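Local coordinates for outer surface protein (Borrelia burgdorferi, PDB 2YN7) that is an outer surface lipoprotein associated with the infectious phenotype of the Lyme disease agent, its molecular function not firmly established, here represented by its C-terminal helical part, at residues Q39-D44 and K91-G96; R113-S118 and R205-M210; G96-A101 and G181-A186. All coordinates share one frame; numbering follows the deposited sequence.

Contact 1: residues Q39-D44 and K91-G96; sequences QFKMKD and KIEQFG
Phe40 lays its ring obliquely across the side chain of Ile92, CG of the ring lying 3.6 Å from Ile92 CG2. Ile92 CB sits over one ring face, displaced toward the rim. On Glu93 the ring atom CD1 approaches the aliphatic CG at 4.1 Å, while the carboxylate plane is turned 69° from the ring. Met42 crosses Ile92 at about a right angle, its chain bent at the last torsion (chi3 -72°), which brings CE to 4.0 Å from Ile92 CG2; SD comes to the edge of the Phe95 ring.

Between these side chains the backbones close up at Gly96, whose CA lies 3.1 Å from Phe40 O in a nearly straight CA-H...O contact (164° at the hydrogen). The type I' turn from Gln39 to Met42 presents this carbonyl to helix 89-102. Tyr82 meets the Phe40 ring edge-to-face, so the ring lies between helix 72-84 and helix 89-102.

Lys41 NZ and Glu93 OE2 plausibly form a salt bridge, but the modelled 2.5 Å is doubtfully short. The chemistry is mainly buried apolar packing of Phe40, Met42 and Ile92, with the charged pair between two partly exposed residues.

Contact 2: residues R113-S118 and R205-M210; sequences RELMIS and RYLDNM
Leu115 and Met210 meet through CD2 of the leucine and SD of the methionine, 3.7 Å apart, their side chains crossing at a slant. The methionine chain, extended beyond CG, carries SD to this methyl. The same leucine methyl touches Leu207 CD1 at 4.0 Å, so one branch of Leu115 serves two residues about a helical turn apart. Its first torsion sets CG opposite the carbonyl carbon, and the branch then reaches the other helix although the CB itself is not aimed there.

Leu207 is turned differently: with chi1 at 178°, CG lies opposite its backbone N, and CD1 is carried to Glu114. There it meets the aliphatic CG at 4.0 Å, the two side chains crossing at about a right angle. Glu114 bends at chi2, and its OE2 is hydrogen-bonded to Gln211, the residue just after 205-210.

Ser118 faces the base of Met210, OG standing 3.5 Å from Met210 CB. Its hydroxyl donates to Leu115 O on the preceding turn at 2.8 Å, from 29° off the carbonyl plane, and Trp175 NE1 of helix 151-186 also bonds to OG. Two hydrogen bonds therefore hold this buried oxygen beside an apolar neighbour.

The short axes come within 10.0 Å at their closest approach, with 38° between their N-to-C directions, so helices 109-145 and 195-222 run the same general way here. Backbones come nearest at Ser118 and Met210, with CA atoms 5.9 Å apart, where one partner is small. No hydrogen bond spans the two segments themselves; their cohesion rests on van der Waals packing. The Glu114-Gln211 bond adds a polar link between the same two helices, whereas Ser118 ties in helix 151-186 through Trp175.

Contact 3: residues G96-A101 and G181-A186; sequences GSIMEA and GLIANA
Ile98 points its side chain at helix 151-186 and meets three residues there. Its terminal CD1 lies 4.1 Å from Ile183 CG1 and 4.3 Å from Leu182 CG, and it also comes within 3.9 Å of the backbone oxygen Leu182 O. One bond further back, Ile98 CG1 packs against Ala186 CB at 4.1 Å. The isoleucine thus spans a full turn of the opposing helix, ending between Leu182 and Ile183 with its flank on the alanine. A first torsion of -58° sets CG1 opposite the carbonyl carbon, and chi2 of 150° stretches the branch outward to that position. Met99 adds a looser touch, CE to Leu182 CD2 at 4.4 Å.

This is apolar helix-on-helix packing in the all-helical fold of the Borrelia BbCRASP-1 family. The short axes approach to 10.5 Å and cross at 66°, and this steep crossing restricts the meeting to a small patch, with 183 Å² buried in all.

Further out, helix 195-222 packs on the same residues: Ile202 and Tyr206 touch Leu182, and Leu198 touches Ala186. Met99 also touches Ile112 and Leu115 of helix 109-145. Ile183 lies against Lys91, Gln94 and Phe95 on the preceding turns of helix 89-102, while Ser187 and Ser190, in the loop beyond helix 151-186, touch Ile98.

In the fold
From the N terminus, the chain leaves helix 8-26 for the long loop holding 39-44, passes through helix 72-84 and returns on helix 89-102, where contact 1 closes a loop of 46 intervening residues. Contacts 2 and 3 come later and cross: 96-101, 113-118, 181-186 and 205-210 follow in turn, so their segments alternate. Contact 3 ties helix 89-102 to the end of helix 151-186, and contact 2 joins helix 109-145 to helix 195-222. Gly96 belongs to both contacts 1 and 3, whose centres are about 9 Å apart. Phe95 packs on Met116, linking contacts 1 and 2, while Leu115 meets Met99 between contacts 2 and 3.

Contact 1: residues Q39-D44 and K91-G96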
loop_
_atom_site.group_PDB
_atom_site.type_symbol
_atom_site.label_atom_id
_atom_site.label_comp_id
_atom_site.label_asym_id
_atom_site.label_seq_id
_atom_site.Cartn_x
_atom_site.Cartn_y
_atom_site.Cartn_z
ATOM N N GLN A 39 -17.009 4.620 -6.739
ATOM C CA GLN A 39 -15.667 4.278 -6.260
ATOM C C GLN A 39 -15.324 4.874 -4.867
ATOM O O GLN A 39 -14.213 5.387 -4.660
ATOM C CB GLN A 39 -14.601 4.660 -7.310
ATOM C CG GLN A 39 -14.734 3.882 -8.612
ATOM C CD GLN A 39 -13.987 4.518 -9.787
ATOM O OE1 GLN A 39 -14.293 4.216 -10.932
ATOM N NE2 GLN A 39 -13.005 5.389 -9.511
ATOM N N PHE A 40 -16.275 4.768 -3.929
ATOM C CA PHE A 40 -16.113 5.219 -2.535
ATOM C C PHE A 40 -15.874 6.720 -2.480
ATOM O O PHE A 40 -15.040 7.229 -1.701
ATOM C CB PHE A 40 -15.014 4.417 -1.830
ATOM C CG PHE A 40 -15.336 2.943 -1.698
ATOM C CD1 PHE A 40 -16.253 2.497 -0.738
ATOM C CD2 PHE A 40 -14.737 2.004 -2.543
ATOM C CE1 PHE A 40 -16.547 1.126 -0.632
ATOM C CE2 PHE A 40 -15.024 0.643 -2.431
ATOM C CZ PHE A 40 -15.931 0.200 -1.473
ATOM N N LYS A 41 -16.605 7.420 -3.347
ATOM C CA LYS A 41 -16.555 8.880 -3.470
ATOM C C LYS A 41 -15.268 9.391 -4.134
ATOM O O LYS A 41 -14.961 10.562 -4.105
ATOM C CB LYS A 41 -16.848 9.539 -2.106
ATOM C CG LYS A 41 -18.235 9.166 -1.572
ATOM C CD LYS A 41 -18.765 10.181 -0.572
ATOM C CE LYS A 41 -20.291 10.106 -0.425
ATOM N NZ LYS A 41 -20.738 8.696 -0.619
ATOM N N MET A 42 -14.545 8.520 -4.796
ATOM C CA MET A 42 -13.302 8.882 -5.414
ATOM C C MET A 42 -13.288 8.784 -6.923
ATOM O O MET A 42 -12.367 9.155 -7.535
ATOM C CB MET A 42 -12.143 8.165 -4.749
ATOM C CG MET A 42 -11.873 8.604 -3.320
ATOM S SD MET A 42 -10.558 7.752 -2.485
ATOM C CE MET A 42 -11.247 6.179 -2.187
ATOM N N LYS A 43 -14.321 8.248 -7.511
ATOM C CA LYS A 43 -14.446 8.324 -8.947
ATOM C C LYS A 43 -14.337 9.746 -9.475
ATOM O O LYS A 43 -13.539 10.026 -10.311
ATOM C CB LYS A 43 -15.706 7.688 -9.448
ATOM C CG LYS A 43 -15.671 7.570 -10.940
ATOM C CD LYS A 43 -16.704 6.625 -11.461
ATOM C CE LYS A 43 -17.718 7.388 -12.245
ATOM N NZ LYS A 43 -18.556 8.261 -11.429
ATOM N N ASP A 44 -15.115 10.652 -8.931
ATOM C CA ASP A 44 -15.035 12.020 -9.353
ATOM C C ASP A 44 -14.276 12.887 -8.367
ATOM O O ASP A 44 -14.649 13.997 -8.119
ATOM C CB ASP A 44 -16.412 12.583 -9.662
ATOM C CG ASP A 44 -17.298 11.625 -10.413
ATOM O OD1 ASP A 44 -16.852 10.848 -11.229
ATOM O OD2 ASP A 44 -18.486 11.682 -10.190
ATOM N N LYS A 91 -14.180 2.268 6.108
ATOM C CA LYS A 91 -12.961 3.019 6.189
ATOM C C LYS A 91 -12.596 3.647 4.852
ATOM O O LYS A 91 -12.256 4.790 4.812
ATOM C CB LYS A 91 -11.844 2.176 6.718
ATOM C CG LYS A 91 -10.590 2.923 6.962
ATOM C CD LYS A 91 -9.599 1.998 7.592
ATOM C CE LYS A 91 -8.202 2.330 7.181
ATOM N NZ LYS A 91 -7.225 2.225 8.267
ATOM N N ILE A 92 -12.722 2.891 3.769
ATOM C CA ILE A 92 -12.481 3.440 2.426
ATOM C C ILE A 92 -13.446 4.571 2.096
ATOM O O ILE A 92 -13.033 5.657 1.637
ATOM C CB ILE A 92 -12.511 2.337 1.353
ATOM C CG1 ILE A 92 -11.547 1.236 1.777
ATOM C CG2 ILE A 92 -12.131 2.902 -0.013
ATOM C CD1 ILE A 92 -11.675 -0.046 1.023
ATOM N N GLU A 93 -14.717 4.347 2.406
ATOM C CA GLU A 93 -15.742 5.386 2.221
ATOM C C GLU A 93 -15.435 6.630 3.033
ATOM O O GLU A 93 -15.581 7.740 2.537
ATOM C CB GLU A 93 -17.157 4.846 2.566
ATOM C CG GLU A 93 -18.232 5.213 1.536
ATOM C CD GLU A 93 -18.755 6.629 1.717
ATOM O OE1 GLU A 93 -18.534 7.219 2.817
ATOM O OE2 GLU A 93 -19.389 7.161 0.764
ATOM N N GLN A 94 -15.023 6.433 4.281
ATOM C CA GLN A 94 -14.729 7.557 5.194
ATOM C C GLN A 94 -13.514 8.360 4.665
ATOM O O GLN A 94 -13.488 9.597 4.741
ATOM C CB GLN A 94 -14.537 7.067 6.651
ATOM C CG GLN A 94 -15.846 6.680 7.354
ATOM C CD GLN A 94 -15.714 5.551 8.407
ATOM O OE1 GLN A 94 -14.620 5.098 8.738
ATOM N NE2 GLN A 94 -16.829 5.113 8.929
ATOM N N PHE A 95 -12.533 7.646 4.098
ATOM C CA PHE A 95 -11.388 8.288 3.471
ATOM C C PHE A 95 -11.826 8.968 2.173
ATOM O O PHE A 95 -11.459 10.102 1.930
ATOM C CB PHE A 95 -10.256 7.268 3.220
ATOM C CG PHE A 95 -8.979 7.877 2.720
ATOM C CD1 PHE A 95 -8.755 8.029 1.358
ATOM C CD2 PHE A 95 -7.984 8.304 3.619
ATOM C CE1 PHE A 95 -7.565 8.594 0.904
ATOM C CE2 PHE A 95 -6.802 8.861 3.162
ATOM C CZ PHE A 95 -6.599 9.014 1.806
ATOM N N GLY A 96 -12.620 8.283 1.352
ATOM C CA GLY A 96 -13.089 8.864 0.101
ATOM C C GLY A 96 -13.855 10.179 0.266
ATOM O O GLY A 96 -13.784 11.066 -0.592
#

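Contact 2: residues R113-S118 and R205-M210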
loop_
_atom_site.group_PDB
_atom_site.type_symbol
_atom_site.label_atom_id
_atom_site.label_comp_id
_atom_site.label_asym_id
_atom_site.label_seq_id
_atom_site.Cartn_x
_atom_site.Cartn_y
_atom_site.Cartn_z
ATOM N N ARG A 113 -3.721 14.222 -4.672
ATOM C CA ARG A 113 -2.795 13.388 -5.492
ATOM C C ARG A 113 -1.568 12.882 -4.689
ATOM O O ARG A 113 -1.242 11.724 -4.750
ATOM C CB ARG A 113 -2.353 14.118 -6.744
ATOM C CG ARG A 113 -1.465 13.257 -7.636
ATOM C CD ARG A 113 -0.836 14.087 -8.756
ATOM N NE ARG A 113 -1.820 14.798 -9.618
ATOM C CZ ARG A 113 -2.068 16.108 -9.604
ATOM N NH1 ARG A 113 -1.459 16.927 -8.747
ATOM N NH2 ARG A 113 -2.969 16.606 -10.443
ATOM N N GLU A 114 -0.924 13.753 -3.917
ATOM C CA GLU A 114 0.192 13.372 -3.054
ATOM C C GLU A 114 -0.254 12.285 -2.055
ATOM O O GLU A 114 0.436 11.267 -1.899
ATOM C CB GLU A 114 0.678 14.621 -2.309
ATOM C CG GLU A 114 2.133 14.681 -1.860
ATOM C CD GLU A 114 3.146 14.187 -2.890
ATOM O OE1 GLU A 114 3.108 14.537 -4.097
ATOM O OE2 GLU A 114 3.951 13.367 -2.486
ATOM N N LEU A 115 -1.432 12.467 -1.439
ATOM C CA LEU A 115 -1.953 11.470 -0.479
ATOM C C LEU A 115 -2.196 10.104 -1.141
ATOM O O LEU A 115 -1.869 9.076 -0.570
ATOM C CB LEU A 115 -3.233 11.960 0.197
ATOM C CG LEU A 115 -3.190 13.151 1.152
ATOM C CD1 LEU A 115 -4.641 13.455 1.524
ATOM C CD2 LEU A 115 -2.366 12.856 2.401
ATOM N N MET A 116 -2.755 10.111 -2.342
ATOM C CA MET A 116 -3.063 8.856 -3.031
ATOM C C MET A 116 -1.829 8.126 -3.526
ATOM O O MET A 116 -1.805 6.902 -3.534
ATOM C CB MET A 116 -4.032 9.106 -4.181
ATOM C CG MET A 116 -5.311 9.756 -3.669
ATOM S SD MET A 116 -6.381 8.567 -2.822
ATOM C CE MET A 116 -6.010 7.090 -3.809
ATOM N N ILE A 117 -0.800 8.891 -3.917
ATOM C CA ILE A 117 0.505 8.328 -4.294
ATOM C C ILE A 117 1.150 7.664 -3.074
ATOM O O ILE A 117 1.657 6.531 -3.184
ATOM C CB ILE A 117 1.439 9.417 -4.896
ATOM C CG1 ILE A 117 0.879 9.881 -6.268
ATOM C CG2 ILE A 117 2.903 8.924 -4.927
ATOM C CD1 ILE A 117 1.590 11.087 -6.884
ATOM N N SER A 118 1.118 8.330 -1.905
ATOM C CA SER A 118 1.767 7.766 -0.683
ATOM C C SER A 118 1.136 6.425 -0.373
ATOM O O SER A 118 1.854 5.450 -0.124
ATOM C CB SER A 118 1.702 8.709 0.519
ATOM O OG SER A 118 0.367 8.880 1.020
ATOM N N ARG A 205 -0.367 17.310 10.167
ATOM C CA ARG A 205 -0.447 16.150 10.992
ATOM C C ARG A 205 -0.114 14.837 10.337
ATOM O O ARG A 205 0.338 13.952 10.978
ATOM C CB ARG A 205 -1.821 16.064 11.583
ATOM C CG ARG A 205 -1.922 16.601 12.983
ATOM C CD ARG A 205 -1.364 17.995 13.153
ATOM N NE ARG A 205 -0.238 17.969 14.056
ATOM C CZ ARG A 205 0.099 18.929 14.901
ATOM N NH1 ARG A 205 -0.590 20.049 14.979
ATOM N NH2 ARG A 205 1.168 18.779 15.669
ATOM N N TYR A 206 -0.376 14.713 9.059
ATOM C CA TYR A 206 -0.369 13.419 8.419
ATOM C C TYR A 206 0.535 13.257 7.203
ATOM O O TYR A 206 1.048 12.222 7.009
ATOM C CB TYR A 206 -1.793 12.960 8.087
ATOM C CG TYR A 206 -2.721 12.909 9.267
ATOM C CD1 TYR A 206 -2.547 12.001 10.256
ATOM C CD2 TYR A 206 -3.789 13.756 9.366
ATOM C CE1 TYR A 206 -3.380 11.953 11.323
ATOM C CE2 TYR A 206 -4.627 13.723 10.439
ATOM C CZ TYR A 206 -4.403 12.820 11.416
ATOM O OH TYR A 206 -5.190 12.769 12.468
ATOM N N LEU A 207 0.696 14.268 6.381
ATOM C CA LEU A 207 1.366 14.083 5.095
ATOM C C LEU A 207 2.786 13.492 5.182
ATOM O O LEU A 207 3.044 12.457 4.575
ATOM C CB LEU A 207 1.365 15.361 4.282
ATOM C CG LEU A 207 2.102 15.194 2.964
ATOM C CD1 LEU A 207 1.436 14.144 2.055
ATOM C CD2 LEU A 207 2.065 16.536 2.311
ATOM N N ASP A 208 3.689 14.120 5.939
ATOM C CA ASP A 208 5.046 13.565 6.161
ATOM C C ASP A 208 5.051 12.121 6.671
ATOM O O ASP A 208 5.833 11.319 6.173
ATOM C CB ASP A 208 5.908 14.427 7.116
ATOM C CG ASP A 208 6.040 15.889 6.659
ATOM O OD1 ASP A 208 5.843 16.197 5.462
ATOM O OD2 ASP A 208 6.336 16.751 7.518
ATOM N N ASN A 209 4.238 11.791 7.682
ATOM C CA ASN A 209 4.191 10.386 8.125
ATOM C C ASN A 209 3.777 9.442 6.995
ATOM O O ASN A 209 4.242 8.294 6.946
ATOM C CB ASN A 209 3.292 10.158 9.356
ATOM C CG ASN A 209 3.757 10.936 10.584
ATOM O OD1 ASN A 209 4.945 11.216 10.732
ATOM N ND2 ASN A 209 2.808 11.316 11.448
ATOM N N MET A 210 2.893 9.910 6.105
ATOM C CA MET A 210 2.400 9.052 5.000
ATOM C C MET A 210 3.451 8.852 3.925
ATOM O O MET A 210 3.697 7.719 3.506
ATOM C CB MET A 210 1.094 9.557 4.421
ATOM C CG MET A 210 -0.087 9.313 5.328
ATOM S SD MET A 210 -1.621 9.957 4.618
ATOM C CE MET A 210 -2.859 8.992 5.508
#

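Contact 3: residues G96-A101 and G181-A186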
loop_
_atom_site.group_PDB
_atom_site.type_symbol
_atom_site.label_atom_id
_atom_site.label_comp_id
_atom_site.label_asym_id
_atom_site.label_seq_id
_atom_site.Cartn_x
_atom_site.Cartn_y
_atom_site.Cartn_z
ATOM N N GLY A 96 -12.620 8.283 1.352
ATOM C CA GLY A 96 -13.089 8.864 0.101
ATOM C C GLY A 96 -13.855 10.179 0.266
ATOM O O GLY A 96 -13.784 11.066 -0.592
ATOM N N SER A 97 -14.581 10.290 1.384
ATOM C CA SER A 97 -15.474 11.390 1.615
ATOM C C SER A 97 -14.695 12.623 2.020
ATOM O O SER A 97 -15.082 13.726 1.656
ATOM C CB SER A 97 -16.531 11.037 2.681
ATOM O OG SER A 97 -15.925 11.014 3.957
ATOM N N ILE A 98 -13.603 12.438 2.762
ATOM C CA ILE A 98 -12.628 13.536 3.017
ATOM C C ILE A 98 -11.917 13.961 1.733
ATOM O O ILE A 98 -11.695 15.163 1.527
ATOM C CB ILE A 98 -11.597 13.138 4.093
ATOM C CG1 ILE A 98 -12.343 12.776 5.376
ATOM C CG2 ILE A 98 -10.548 14.238 4.306
ATOM C CD1 ILE A 98 -11.640 11.743 6.228
ATOM N N MET A 99 -11.582 13.010 0.860
ATOM C CA MET A 99 -10.998 13.376 -0.434
ATOM C C MET A 99 -11.981 14.189 -1.257
ATOM O O MET A 99 -11.594 15.185 -1.870
ATOM C CB MET A 99 -10.429 12.182 -1.243
ATOM C CG MET A 99 -9.383 11.353 -0.499
ATOM S SD MET A 99 -7.934 12.336 0.021
ATOM C CE MET A 99 -8.218 12.626 1.783
ATOM N N GLU A 100 -13.251 13.786 -1.234
ATOM C CA GLU A 100 -14.303 14.496 -1.954
ATOM C C GLU A 100 -14.516 15.936 -1.419
ATOM O O GLU A 100 -14.627 16.882 -2.212
ATOM C CB GLU A 100 -15.601 13.697 -1.910
ATOM C CG GLU A 100 -16.817 14.466 -2.391
ATOM C CD GLU A 100 -18.095 13.670 -2.158
ATOM O OE1 GLU A 100 -18.496 13.522 -0.986
ATOM O OE2 GLU A 100 -18.692 13.184 -3.141
ATOM N N ALA A 101 -14.564 16.094 -0.094
ATOM C CA ALA A 101 -14.540 17.428 0.521
ATOM C C ALA A 101 -13.367 18.270 -0.007
ATOM O O ALA A 101 -13.595 19.369 -0.473
ATOM C CB ALA A 101 -14.518 17.350 2.043
ATOM N N GLY A 181 -6.302 8.006 11.951
ATOM C CA GLY A 181 -6.291 9.262 12.680
ATOM C C GLY A 181 -7.101 10.339 11.978
ATOM O O GLY A 181 -7.933 11.022 12.599
ATOM N N LEU A 182 -6.835 10.495 10.677
ATOM C CA LEU A 182 -7.478 11.499 9.807
ATOM C C LEU A 182 -8.992 11.247 9.646
ATOM O O LEU A 182 -9.797 12.193 9.611
ATOM C CB LEU A 182 -6.788 11.518 8.418
ATOM C CG LEU A 182 -7.493 12.271 7.287
ATOM C CD1 LEU A 182 -7.636 13.750 7.681
ATOM C CD2 LEU A 182 -6.838 12.108 5.918
ATOM N N ILE A 183 -9.358 9.976 9.528
ATOM C CA ILE A 183 -10.769 9.537 9.490
ATOM C C ILE A 183 -11.521 9.828 10.805
ATOM O O ILE A 183 -12.609 10.434 10.806
ATOM C CB ILE A 183 -10.834 8.046 9.055
ATOM C CG1 ILE A 183 -10.624 8.008 7.543
ATOM C CG2 ILE A 183 -12.148 7.362 9.439
ATOM C CD1 ILE A 183 -10.317 6.623 7.033
ATOM N N ALA A 184 -10.921 9.435 11.920
ATOM C CA ALA A 184 -11.484 9.722 13.217
ATOM C C ALA A 184 -11.730 11.254 13.372
ATOM O O ALA A 184 -12.726 11.692 13.958
ATOM C CB ALA A 184 -10.540 9.204 14.293
ATOM N N ASN A 185 -10.839 12.083 12.824
ATOM C CA ASN A 185 -10.987 13.529 12.989
ATOM C C ASN A 185 -11.959 14.138 11.997
ATOM O O ASN A 185 -12.819 14.964 12.374
ATOM C CB ASN A 185 -9.617 14.253 12.916
ATOM C CG ASN A 185 -9.742 15.762 13.058
ATOM O OD1 ASN A 185 -9.476 16.303 14.128
ATOM N ND2 ASN A 185 -10.166 16.436 12.008
ATOM N N ALA A 186 -11.823 13.742 10.730
ATOM C CA ALA A 186 -12.496 14.464 9.675
ATOM C C ALA A 186 -13.647 13.781 8.918
ATOM O O ALA A 186 -14.339 14.463 8.218
ATOM C CB ALA A 186 -11.486 15.036 8.697
#